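FAD:protein FMN transferase (PDB 6NXJ) probably transfers the FMN moiety of FAD onto a threonine hydroxyl of a target flavoprotein, using magnesium, with release of AMP. Local coordinates at residues A[236-241]-A[249-254]; A[255-260]-A[295-300]; A[197-202]-A[215-220]; A[60-65]-A[140-145]. The protein carries 1 engineered substitution. All coordinates share one frame; numbering follows the deposited sequence. Where two conformers were deposited one is given.

Contact 1: A[236-241]-A[249-254]; sequences GVRYSG and RPINNR. Engineered in segment 236-241: Gly-241 (natural residue His). With FAD (flavin-adenine dinucleotide), chain C.
Arg-238 runs beside Ile-251 and reaches Asn-253, joining the two arms of a loop region beside the FAD pocket of this ApbE-family enzyme. The two segments flank and partly form a small hairpin, strands 243-244 and 249-250. The side chain of Arg-238 leaves with CG anti to the backbone N (chi1 -177°) and stays extended as far as NE. This keeps it alongside Ile-251, both pointing the same way. Arg-238 CD passes 3.6 Å from Ile-251 O. The guanidinium then sets one face on the methyl CD1 of Ile-251, which sits toward the rim of the group, 3.7 Å from Arg-238 NH1. Arg-238 NH1 gives a bent hydrogen bond to Asn-253 O at 3.2 Å. The donor stands above that carbonyl plane, not on a lone pair. NH1 also bonds Val-255 O, so one nitrogen grips two backbone carbonyls. Asn-253 OD1 is engaged by Val-255 N. A water also joins the arms, donating to Arg-238 O and weakly to Ile-251 O.

Nearer the cofactor, Ser-240 and Pro-250 meet. Pro-250 CB lies 3.4 Å from Ser-240 O, a buried carbonyl with no polar partner in the model. Ser-240 OG faces CG1 of Ile-251 but bonds to Ile-242 N. Ile-251 also packs on Met-276 and Val-277 of helix 265-278. Gly-241 is an engineered residue, histidine in the natural protein. It belongs to the FAD pocket, and Gly-241 O is 3.3 Å from C8A of the FAD adenine.

Contact 2: A[255-260]-A[295-300]; sequences VVSVTV and LMIVKT
Val-256 and Ser-257 both face Ile-297 across a classic beta bulge. It interrupts an antiparallel strand pair in the main sheet of the enzyme. Ile-297 O takes both amides, at 2.7 Å from Val-256 N and in a weak bond from Ser-257 N. The extra residue shifts the register by one and turns the side chain of Val-256 toward the partner strand. Its CB fits against CG2 of Ile-297, and Val-256 CG2 fills the corner beside CB of Lys-299, 4.0 Å away.

Beyond the bulge the pairing is regular. On one face Val-258 and Met-296 lie side by side, with CG2 of the valine 4.0 Å from Met-296 CG. The sulfur of Met-296 also reaches CG1 of Val-255, so the methionine lies against both valines. Met-276 of helix 265-278 and Met-284 of helix 280-289 pack on this face.

The other face carries Ser-257, Thr-259, Leu-295 and Ile-297. Ser-257 OG lies between its own N and carbonyl carbon (chi1 60°), close against Ile-297 CG1 at 3.1 Å. Thr-259 OG1 hydrogen-bonds Thr-224 OG1. A water lies between the hydroxyls of Ser-257 and Thr-259. It bonds both and donates to Leu-295 O at 3.0 Å.

Contact 3: A[197-202]-A[215-220]; sequences WRIAIE and IEPGDY
Trp-197 meets Glu-216 CA and the Pro-217 ring through its backbone carbonyl, at the open end of a two-stranded antiparallel hairpin, strands 199-203 and 211-215. One water lies in the indole plane, at the ring edge. The Tyr-220 ring has Pro-217 O at its edge, also in plane, within its own segment. The faces of neither ring carry this contact. The indole packs on Leu-187 and Asn-191, and its NE1 makes a weak bond to Lys-188 O.

In the hairpin, Ile-199 and Ile-215 form a hydrogen-bonded pair. Ile-199 N bonds Ile-215 O at 2.9 Å, and Ile-215 N returns the bond to Ile-199 O at 2.8 Å. Both are nearly straight. Arg-198 CA adds a CH contact to Ile-215 O.

One face of the hairpin is apolar. Ile-215 puts CG1 between its backbone N and carbonyl carbon (chi1 65°), which carries Ile-215 CD1 to the CD1 of Ile-201 at 3.8 Å. The Ile-199 side chain crosses the Pro-217 ring at about a right angle, with Ile-199 CG1 4.0 Å from Pro-217 CD. Leu-187 of strand 184-188 packs on both Ile-199 and Pro-217, so this face closes against the main sheet.

Past the last pair, water takes over from direct bonding. One water donates to Trp-197 O at 2.7 Å and accepts from Gly-218 N at 2.8 Å.

Contact 4: A[60-65]-A[140-145]; sequences SRFNQH and NTLSKD
The last turn of helix 58-64 lies beside strand 141-144, with the two segment axes 9.9 Å apart and their directions 33° from parallel. Phe-62 and Leu-142 are closest in backbone, CA to CA 8.0 Å, so side chains fill the gap. CG of Phe-62 is anti to its N (chi1 178°), which sends the ring across to the strand. There it is held between two alternate strand residues. Leu-142 CB lies over one face, offset toward the rim, 3.6 Å from Phe-62 CE1. Lys-144 CE lies over the centre of the opposite face, a CH-pi contact at 4.1 Å from the centroid. The main chain of Ser-143 meets the ring edge.

Lys-144 runs past the ring in the opposite direction and brings its ammonium to the helix end. Lys-144 NZ bonds His-65 O at 2.7 Å, nearly in line with the carbonyl, and Asn-63 O at 3.0 Å from above its plane. The carbonyls of Leu-149 and Pro-147 also bond NZ, so four acceptors share its three protons. They probably help to stabilise the positive charge.

Strand 141-144 is the middle strand of a small antiparallel sheet, between strands 71-72 and 135-137. Leu-135 touches Phe-62, while helix 75-90 covers Leu-142 through Val-81.

In the fold
Contact 2 is the most buried and belongs to the main antiparallel sheet. Contact 1 is a surface contact that leads straight into it: Arg-254 O meets Lys-299 N at 2.8 Å. Contact 3 is also largely buried and is a hairpin outside that sheet; its Ile-201 packs on Leu-295 of contact 2. Contact 4 is partly buried, on the opposite side of the chain centre from contacts 2 and 3, and touches none of the others. The chemistry follows place. Backbone bonds dominate contact 2. One hydrogen-bonded residue pair, apolar side chains and bridging water serve contact 3. Charged side chains reaching backbone carbonyls mark contacts 1 and 4. FAD is touched by contact 1 alone.

Contact 1: A[236-241]-A[249-254]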
# COMPACT_ATOMS: atom_id res chain seq x y z
N GLY A 236 2.77 25.71 -5.73
CA GLY A 236 1.99 25.36 -6.93
C GLY A 236 1.04 24.21 -6.63
O GLY A 236 0.99 23.77 -5.47
N VAL A 237 0.28 23.73 -7.62
CA VAL A 237 -0.66 22.60 -7.45
C VAL A 237 0.20 21.35 -7.19
O VAL A 237 1.07 21.03 -8.06
CB VAL A 237 -1.58 22.41 -8.67
CG1 VAL A 237 -2.55 21.23 -8.48
CG2 VAL A 237 -2.34 23.69 -9.04
N ARG A 238 0.01 20.68 -6.06
CA ARG A 238 0.89 19.55 -5.67
C ARG A 238 0.72 18.36 -6.64
O ARG A 238 -0.44 17.93 -6.90
CB ARG A 238 0.59 19.17 -4.22
CG ARG A 238 1.50 18.06 -3.71
CD ARG A 238 1.05 17.57 -2.36
NE ARG A 238 1.85 16.41 -2.01
CZ ARG A 238 1.90 15.88 -0.81
NH1 ARG A 238 1.20 16.40 0.20
NH2 ARG A 238 2.67 14.82 -0.61
N TYR A 239 1.85 17.82 -7.14
CA TYR A 239 1.92 16.60 -8.00
C TYR A 239 1.86 15.33 -7.13
O TYR A 239 2.76 15.11 -6.29
CB TYR A 239 3.17 16.62 -8.89
CG TYR A 239 3.31 15.40 -9.76
CD1 TYR A 239 2.88 15.42 -11.09
CD2 TYR A 239 3.80 14.20 -9.26
CE1 TYR A 239 2.97 14.30 -11.89
CE2 TYR A 239 3.89 13.05 -10.05
CZ TYR A 239 3.48 13.11 -11.38
OH TYR A 239 3.55 12.04 -12.23
N SER A 240 0.81 14.52 -7.33
CA SER A 240 0.49 13.32 -6.51
C SER A 240 -0.45 12.36 -7.25
O SER A 240 -1.40 12.84 -7.93
CB SER A 240 -0.13 13.70 -5.18
OG SER A 240 -0.56 12.53 -4.50
N GLY A 241 -0.18 11.06 -7.09
CA GLY A 241 -1.03 9.92 -7.48
C GLY A 241 -1.99 9.51 -6.36
O GLY A 241 -2.81 8.66 -6.62
N ARG A 249 -9.52 15.09 -6.62
CA ARG A 249 -8.23 15.67 -7.05
C ARG A 249 -7.10 15.10 -6.22
O ARG A 249 -7.34 14.63 -5.09
CB ARG A 249 -8.27 17.20 -6.91
CG ARG A 249 -9.20 17.89 -7.90
CD ARG A 249 -9.31 19.35 -7.55
NE ARG A 249 -10.40 20.01 -8.28
CZ ARG A 249 -10.32 20.45 -9.52
NH1 ARG A 249 -9.19 20.32 -10.21
NH2 ARG A 249 -11.37 21.03 -10.08
N PRO A 250 -5.87 15.10 -6.77
CA PRO A 250 -4.66 14.80 -6.01
C PRO A 250 -4.66 15.58 -4.69
O PRO A 250 -5.11 16.67 -4.67
CB PRO A 250 -3.52 15.26 -6.93
CG PRO A 250 -4.09 15.08 -8.31
CD PRO A 250 -5.55 15.47 -8.16
N ILE A 251 -4.20 14.97 -3.60
CA ILE A 251 -4.18 15.65 -2.27
C ILE A 251 -3.34 16.93 -2.39
O ILE A 251 -2.39 16.97 -3.19
CB ILE A 251 -3.61 14.74 -1.17
CG1 ILE A 251 -2.27 14.14 -1.61
CG2 ILE A 251 -4.62 13.69 -0.74
CD1 ILE A 251 -1.35 13.86 -0.45
N ASN A 252 -3.69 17.93 -1.60
CA ASN A 252 -3.01 19.25 -1.65
C ASN A 252 -2.69 19.71 -0.22
O ASN A 252 -2.49 20.93 -0.07
CB ASN A 252 -3.85 20.30 -2.39
CG ASN A 252 -3.02 21.39 -3.05
OD1 ASN A 252 -1.79 21.43 -2.91
ND2 ASN A 252 -3.66 22.29 -3.77
N ASN A 253 -2.63 18.80 0.76
CA ASN A 253 -2.23 19.16 2.15
C ASN A 253 -0.70 19.30 2.22
O ASN A 253 -0.02 19.22 1.15
CB ASN A 253 -2.80 18.20 3.19
CG ASN A 253 -2.35 16.76 3.00
OD1 ASN A 253 -1.22 16.49 2.58
ND2 ASN A 253 -3.25 15.85 3.28
N ARG A 254 -0.17 19.55 3.42
CA ARG A 254 1.29 19.77 3.59
C ARG A 254 1.94 18.52 4.19
O ARG A 254 3.09 18.63 4.64
CB ARG A 254 1.55 21.03 4.42
CG ARG A 254 1.14 22.33 3.74
CD ARG A 254 1.86 23.54 4.34
NE ARG A 254 3.13 23.82 3.65
CZ ARG A 254 3.89 24.90 3.81
NH1 ARG A 254 3.54 25.86 4.65
NH2 ARG A 254 5.01 25.03 3.11
PA FAD C . 0.64 4.06 -2.02
O1A FAD C . 0.61 5.35 -1.27
O2A FAD C . 0.72 2.81 -1.22
O5B FAD C . -0.70 3.98 -2.91
C5B FAD C . -0.94 4.92 -3.95
C4B FAD C . -1.91 4.34 -4.96
O4B FAD C . -3.23 4.13 -4.39
C3B FAD C . -2.18 5.28 -6.14
O3B FAD C . -1.16 5.08 -7.09
C2B FAD C . -3.54 4.81 -6.65
O2B FAD C . -3.39 3.70 -7.53
C1B FAD C . -4.25 4.44 -5.34
N9A FAD C . -5.05 5.45 -4.72
C8A FAD C . -4.89 6.82 -4.76
N7A FAD C . -5.69 7.47 -3.95
C5A FAD C . -6.36 6.49 -3.26
C6A FAD C . -7.32 6.58 -2.25
N6A FAD C . -7.73 7.75 -1.72
N1A FAD C . -7.79 5.41 -1.76
C2A FAD C . -7.34 4.27 -2.32
N3A FAD C . -6.42 4.07 -3.28
C4A FAD C . -5.99 5.24 -3.74
N1 FAD C . 2.59 -0.01 -12.00
C2 FAD C . 3.05 -0.03 -13.30
O2 FAD C . 3.53 0.97 -13.83
N3 FAD C . 3.01 -1.15 -14.06
C4 FAD C . 2.50 -2.32 -13.59
O4 FAD C . 2.47 -3.28 -14.33
C4X FAD C . 2.00 -2.35 -12.25
N5 FAD C . 1.47 -3.47 -11.77
C5X FAD C . 1.01 -3.44 -10.48
C6 FAD C . 0.47 -4.61 -9.91
C7 FAD C . -0.02 -4.63 -8.62
C7M FAD C . -0.58 -5.89 -8.05
C8 FAD C . 0.05 -3.48 -7.83
C8M FAD C . -0.48 -3.50 -6.42
C9 FAD C . 0.55 -2.34 -8.35
C9A FAD C . 1.05 -2.29 -9.67
N10 FAD C . 1.59 -1.13 -10.21
C10 FAD C . 2.10 -1.13 -11.51
C1' FAD C . 1.76 0.08 -9.39
C2' FAD C . 0.54 0.96 -9.21
O2' FAD C . 0.11 1.57 -10.44
C3' FAD C . 0.95 2.06 -8.22
O3' FAD C . 1.91 2.90 -8.82
C4' FAD C . 1.65 1.54 -6.97
O4' FAD C . 0.82 0.53 -6.38
C5' FAD C . 2.02 2.67 -6.02
O5' FAD C . 1.98 2.26 -4.63
P FAD C . 2.85 3.06 -3.53
O1P FAD C . 3.90 3.73 -4.30
O2P FAD C . 3.14 2.05 -2.46
O3P FAD C . 1.83 4.16 -3.06
O HOH W 1 -2.50 18.96 -5.88

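Contact 2: A[255-260]-A[295-300]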
# COMPACT_ATOMS: atom_id res chain seq x y z
N VAL A 255 1.27 17.36 4.16
CA VAL A 255 1.89 16.07 4.61
C VAL A 255 2.89 15.60 3.55
O VAL A 255 2.47 15.34 2.43
CB VAL A 255 0.85 14.99 4.91
CG1 VAL A 255 1.51 13.73 5.45
CG2 VAL A 255 -0.21 15.47 5.88
N VAL A 256 4.15 15.46 3.95
CA VAL A 256 5.30 15.01 3.11
C VAL A 256 5.29 13.47 3.02
O VAL A 256 5.33 12.90 1.89
CB VAL A 256 6.59 15.59 3.71
CG1 VAL A 256 7.85 14.91 3.18
CG2 VAL A 256 6.65 17.10 3.51
N SER A 257 5.24 12.78 4.16
CA SER A 257 5.32 11.30 4.22
C SER A 257 4.53 10.80 5.42
O SER A 257 4.43 11.54 6.41
CB SER A 257 6.74 10.83 4.29
OG SER A 257 7.37 11.36 5.45
N VAL A 258 3.99 9.60 5.31
CA VAL A 258 3.33 8.90 6.45
C VAL A 258 3.96 7.51 6.52
O VAL A 258 3.90 6.78 5.50
CB VAL A 258 1.79 8.85 6.32
CG1 VAL A 258 1.17 8.14 7.53
CG2 VAL A 258 1.23 10.25 6.18
N THR A 259 4.51 7.15 7.68
CA THR A 259 5.02 5.79 7.94
C THR A 259 4.10 5.09 8.95
O THR A 259 3.79 5.66 9.98
CB THR A 259 6.50 5.84 8.34
OG1 THR A 259 7.17 6.50 7.26
CG2 THR A 259 7.06 4.45 8.54
N VAL A 260 3.70 3.85 8.67
CA VAL A 260 2.84 3.06 9.59
C VAL A 260 3.49 1.73 9.85
O VAL A 260 4.03 1.13 8.89
CB VAL A 260 1.42 2.90 8.99
CG1 VAL A 260 0.55 1.91 9.77
CG2 VAL A 260 0.76 4.25 8.90
N LEU A 295 4.32 7.74 12.02
CA LEU A 295 5.18 8.94 11.95
C LEU A 295 4.75 9.73 10.72
O LEU A 295 4.85 9.15 9.60
CB LEU A 295 6.66 8.53 11.88
CG LEU A 295 7.64 9.71 11.74
CD1 LEU A 295 7.69 10.58 13.00
CD2 LEU A 295 9.03 9.22 11.41
N MET A 296 4.28 10.96 10.92
CA MET A 296 3.97 11.94 9.83
C MET A 296 5.04 13.03 9.78
O MET A 296 5.36 13.65 10.84
CB MET A 296 2.63 12.64 10.03
CG MET A 296 1.46 11.73 9.90
SD MET A 296 -0.00 12.64 9.40
CE MET A 296 -1.24 11.44 9.87
N ILE A 297 5.54 13.29 8.57
CA ILE A 297 6.35 14.51 8.27
C ILE A 297 5.42 15.49 7.57
O ILE A 297 4.79 15.10 6.56
CB ILE A 297 7.58 14.21 7.40
CG1 ILE A 297 8.38 12.99 7.86
CG2 ILE A 297 8.45 15.46 7.31
CD1 ILE A 297 9.08 13.16 9.18
N VAL A 298 5.39 16.71 8.08
CA VAL A 298 4.54 17.81 7.58
C VAL A 298 5.44 18.99 7.26
O VAL A 298 6.29 19.33 8.11
CB VAL A 298 3.48 18.21 8.62
CG1 VAL A 298 2.60 19.34 8.12
CG2 VAL A 298 2.66 16.98 9.03
N LYS A 299 5.15 19.65 6.16
CA LYS A 299 5.85 20.88 5.73
C LYS A 299 5.19 22.10 6.42
O LYS A 299 3.97 22.22 6.35
CB LYS A 299 5.84 20.96 4.20
CG LYS A 299 6.53 22.21 3.67
CD LYS A 299 7.30 22.01 2.40
CE LYS A 299 8.22 23.18 2.12
NZ LYS A 299 8.39 23.34 0.66
N THR A 300 6.00 22.97 7.01
CA THR A 300 5.60 24.28 7.60
C THR A 300 6.39 25.39 6.91
O THR A 300 7.23 25.09 6.04
CB THR A 300 5.80 24.27 9.12
OG1 THR A 300 7.19 24.42 9.44
CG2 THR A 300 5.26 23.00 9.76
O HOH W 2 6.99 9.43 7.57

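Contact 3: A[197-202]-A[215-220]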
# COMPACT_ATOMS: atom_id res chain seq x y z
N TRP A 197 16.44 -6.48 12.47
CA TRP A 197 16.55 -5.89 11.11
C TRP A 197 16.42 -4.35 11.17
O TRP A 197 15.59 -3.81 11.96
CB TRP A 197 15.51 -6.50 10.18
CG TRP A 197 15.68 -7.96 9.94
CD1 TRP A 197 15.10 -9.00 10.61
CD2 TRP A 197 16.51 -8.54 8.92
NE1 TRP A 197 15.51 -10.19 10.08
CE2 TRP A 197 16.39 -9.94 9.05
CE3 TRP A 197 17.38 -8.01 7.97
CZ2 TRP A 197 17.05 -10.80 8.19
CZ3 TRP A 197 18.04 -8.87 7.12
CH2 TRP A 197 17.89 -10.25 7.24
N ARG A 198 17.25 -3.65 10.40
CA ARG A 198 17.40 -2.18 10.51
C ARG A 198 16.72 -1.50 9.33
O ARG A 198 17.04 -1.88 8.20
CB ARG A 198 18.89 -1.83 10.59
CG ARG A 198 19.50 -2.13 11.95
CD ARG A 198 20.95 -2.56 11.84
NE ARG A 198 21.77 -1.53 11.19
CZ ARG A 198 22.22 -0.43 11.80
NH1 ARG A 198 21.91 -0.21 13.07
NH2 ARG A 198 22.95 0.45 11.14
N ILE A 199 15.88 -0.50 9.60
CA ILE A 199 15.13 0.28 8.59
C ILE A 199 15.52 1.75 8.77
O ILE A 199 15.65 2.19 9.93
CB ILE A 199 13.60 0.08 8.77
CG1 ILE A 199 13.17 -1.38 8.73
CG2 ILE A 199 12.80 0.92 7.80
CD1 ILE A 199 13.58 -2.13 7.51
N ALA A 200 15.62 2.51 7.69
CA ALA A 200 15.91 3.96 7.75
C ALA A 200 14.61 4.74 7.53
O ALA A 200 13.89 4.37 6.62
CB ALA A 200 16.98 4.30 6.74
N ILE A 201 14.31 5.72 8.40
CA ILE A 201 13.33 6.81 8.17
C ILE A 201 14.07 7.99 7.55
O ILE A 201 14.96 8.51 8.23
CB ILE A 201 12.68 7.31 9.47
CG1 ILE A 201 12.21 6.17 10.36
CG2 ILE A 201 11.54 8.27 9.12
CD1 ILE A 201 11.40 5.15 9.62
N GLU A 202 13.68 8.42 6.36
CA GLU A 202 14.31 9.58 5.71
C GLU A 202 13.56 10.84 6.11
O GLU A 202 12.32 10.78 6.11
CB GLU A 202 14.34 9.43 4.19
CG GLU A 202 15.57 10.09 3.61
CD GLU A 202 16.18 9.29 2.49
OE1 GLU A 202 15.46 8.39 1.98
OE2 GLU A 202 17.35 9.57 2.13
N ILE A 215 15.80 2.73 12.63
CA ILE A 215 14.98 2.10 13.70
C ILE A 215 14.98 0.57 13.50
O ILE A 215 15.42 0.08 12.42
CB ILE A 215 13.55 2.67 13.74
CG1 ILE A 215 12.77 2.33 12.47
CG2 ILE A 215 13.57 4.16 14.05
CD1 ILE A 215 11.30 2.66 12.50
N GLU A 216 14.49 -0.11 14.54
CA GLU A 216 14.38 -1.58 14.69
C GLU A 216 12.93 -1.90 14.99
O GLU A 216 12.54 -1.93 16.15
CB GLU A 216 15.26 -2.06 15.84
CG GLU A 216 16.76 -2.02 15.56
CD GLU A 216 17.65 -2.51 16.71
OE1 GLU A 216 17.17 -2.63 17.83
OE2 GLU A 216 18.84 -2.77 16.46
N PRO A 217 12.04 -2.09 13.98
CA PRO A 217 10.63 -2.34 14.28
C PRO A 217 10.37 -3.65 15.03
O PRO A 217 9.32 -3.73 15.62
CB PRO A 217 9.96 -2.33 12.90
CG PRO A 217 10.93 -1.60 12.00
CD PRO A 217 12.30 -1.96 12.54
N GLY A 218 11.32 -4.60 15.05
CA GLY A 218 11.08 -5.95 15.62
C GLY A 218 10.27 -6.79 14.65
O GLY A 218 10.55 -6.74 13.45
N ASP A 219 9.26 -7.53 15.12
CA ASP A 219 8.44 -8.41 14.25
C ASP A 219 7.21 -7.60 13.83
O ASP A 219 6.23 -7.50 14.61
CB ASP A 219 8.14 -9.73 14.95
CG ASP A 219 9.35 -10.61 15.20
OD1 ASP A 219 10.46 -10.29 14.73
OD2 ASP A 219 9.15 -11.67 15.82
N TYR A 220 7.26 -7.02 12.66
CA TYR A 220 6.34 -5.93 12.25
C TYR A 220 6.50 -5.67 10.75
O TYR A 220 7.59 -5.93 10.21
CB TYR A 220 6.69 -4.62 12.97
CG TYR A 220 5.70 -4.09 13.98
CD1 TYR A 220 4.35 -4.23 13.78
CD2 TYR A 220 6.11 -3.40 15.10
CE1 TYR A 220 3.42 -3.72 14.67
CE2 TYR A 220 5.19 -2.87 16.00
CZ TYR A 220 3.83 -3.04 15.78
OH TYR A 220 2.86 -2.55 16.62
O HOH W 3 13.21 -7.53 13.01
O HOH W 4 13.75 -4.80 13.65

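Contact 4: A[60-65]-A[140-145]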
# COMPACT_ATOMS: atom_id res chain seq x y z
N SER A 60 -9.30 -6.77 -13.01
CA SER A 60 -9.65 -6.15 -14.30
C SER A 60 -10.94 -6.77 -14.85
O SER A 60 -11.78 -6.01 -15.35
CB SER A 60 -8.52 -6.22 -15.28
OG SER A 60 -7.41 -5.49 -14.79
N ARG A 61 -11.14 -8.08 -14.76
CA ARG A 61 -12.38 -8.74 -15.26
C ARG A 61 -13.58 -8.26 -14.44
O ARG A 61 -14.66 -8.05 -15.04
CB ARG A 61 -12.32 -10.28 -15.23
CG ARG A 61 -11.34 -10.90 -16.21
CD ARG A 61 -11.38 -10.29 -17.59
NE ARG A 61 -11.13 -11.24 -18.67
CZ ARG A 61 -10.73 -10.91 -19.90
NH1 ARG A 61 -10.48 -9.64 -20.21
NH2 ARG A 61 -10.57 -11.85 -20.81
N PHE A 62 -13.40 -8.04 -13.14
CA PHE A 62 -14.48 -7.44 -12.33
C PHE A 62 -14.76 -6.02 -12.83
O PHE A 62 -15.95 -5.60 -12.97
CB PHE A 62 -14.13 -7.41 -10.85
CG PHE A 62 -15.19 -6.75 -10.00
CD1 PHE A 62 -16.46 -7.31 -9.90
CD2 PHE A 62 -14.92 -5.63 -9.25
CE1 PHE A 62 -17.44 -6.70 -9.13
CE2 PHE A 62 -15.89 -5.04 -8.45
CZ PHE A 62 -17.15 -5.60 -8.37
N ASN A 63 -13.68 -5.27 -13.11
CA ASN A 63 -13.77 -3.87 -13.57
C ASN A 63 -14.51 -3.84 -14.92
O ASN A 63 -15.27 -2.89 -15.15
CB ASN A 63 -12.40 -3.19 -13.60
CG ASN A 63 -11.85 -2.87 -12.22
OD1 ASN A 63 -12.62 -2.77 -11.24
ND2 ASN A 63 -10.55 -2.64 -12.14
N GLN A 64 -14.33 -4.84 -15.78
CA GLN A 64 -15.01 -4.93 -17.11
C GLN A 64 -16.43 -5.46 -16.95
O GLN A 64 -17.18 -5.30 -17.88
CB GLN A 64 -14.22 -5.83 -18.05
CG GLN A 64 -12.93 -5.20 -18.51
CD GLN A 64 -11.81 -6.19 -18.69
OE1 GLN A 64 -12.03 -7.34 -19.03
NE2 GLN A 64 -10.58 -5.77 -18.43
N HIS A 65 -16.77 -6.13 -15.84
CA HIS A 65 -18.14 -6.65 -15.56
C HIS A 65 -19.10 -5.46 -15.45
O HIS A 65 -18.79 -4.53 -14.68
CB HIS A 65 -18.07 -7.50 -14.28
CG HIS A 65 -19.30 -8.21 -13.83
ND1 HIS A 65 -19.84 -9.30 -14.53
CD2 HIS A 65 -20.00 -8.10 -12.67
CE1 HIS A 65 -20.87 -9.77 -13.84
NE2 HIS A 65 -20.98 -9.05 -12.68
N ASN A 140 -17.07 -15.45 -1.37
CA ASN A 140 -15.96 -15.15 -2.31
C ASN A 140 -16.53 -14.41 -3.52
O ASN A 140 -16.21 -14.81 -4.67
CB ASN A 140 -15.18 -16.43 -2.67
CG ASN A 140 -14.18 -16.83 -1.60
OD1 ASN A 140 -14.07 -16.16 -0.57
ND2 ASN A 140 -13.41 -17.87 -1.84
N THR A 141 -17.39 -13.39 -3.33
CA THR A 141 -17.95 -12.64 -4.49
C THR A 141 -17.95 -11.13 -4.23
O THR A 141 -18.13 -10.68 -3.06
CB THR A 141 -19.36 -13.09 -4.93
OG1 THR A 141 -20.37 -12.66 -4.01
CG2 THR A 141 -19.47 -14.59 -5.16
N LEU A 142 -17.81 -10.39 -5.32
CA LEU A 142 -17.93 -8.92 -5.31
C LEU A 142 -19.16 -8.52 -6.13
O LEU A 142 -19.44 -9.20 -7.09
CB LEU A 142 -16.67 -8.33 -5.96
CG LEU A 142 -15.34 -8.83 -5.41
CD1 LEU A 142 -14.21 -8.13 -6.13
CD2 LEU A 142 -15.26 -8.62 -3.89
N SER A 143 -19.76 -7.39 -5.81
CA SER A 143 -20.91 -6.84 -6.54
C SER A 143 -20.73 -5.34 -6.67
O SER A 143 -20.26 -4.72 -5.69
CB SER A 143 -22.22 -7.21 -5.87
OG SER A 143 -22.41 -8.61 -6.01
N LYS A 144 -21.04 -4.83 -7.86
CA LYS A 144 -21.05 -3.38 -8.15
C LYS A 144 -22.47 -2.99 -8.56
O LYS A 144 -23.08 -3.70 -9.36
CB LYS A 144 -20.04 -3.05 -9.24
CG LYS A 144 -20.03 -3.99 -10.43
CD LYS A 144 -19.44 -3.36 -11.67
CE LYS A 144 -17.97 -3.56 -11.83
NZ LYS A 144 -17.49 -2.87 -13.06
N ASP A 145 -22.98 -1.90 -7.99
CA ASP A 145 -24.36 -1.45 -8.25
C ASP A 145 -24.32 -0.40 -9.36
O ASP A 145 -25.39 0.05 -9.71
CB ASP A 145 -25.09 -1.09 -6.94
CG ASP A 145 -24.71 0.25 -6.34
OD1 ASP A 145 -23.92 0.98 -6.98
OD2 ASP A 145 -25.22 0.55 -5.23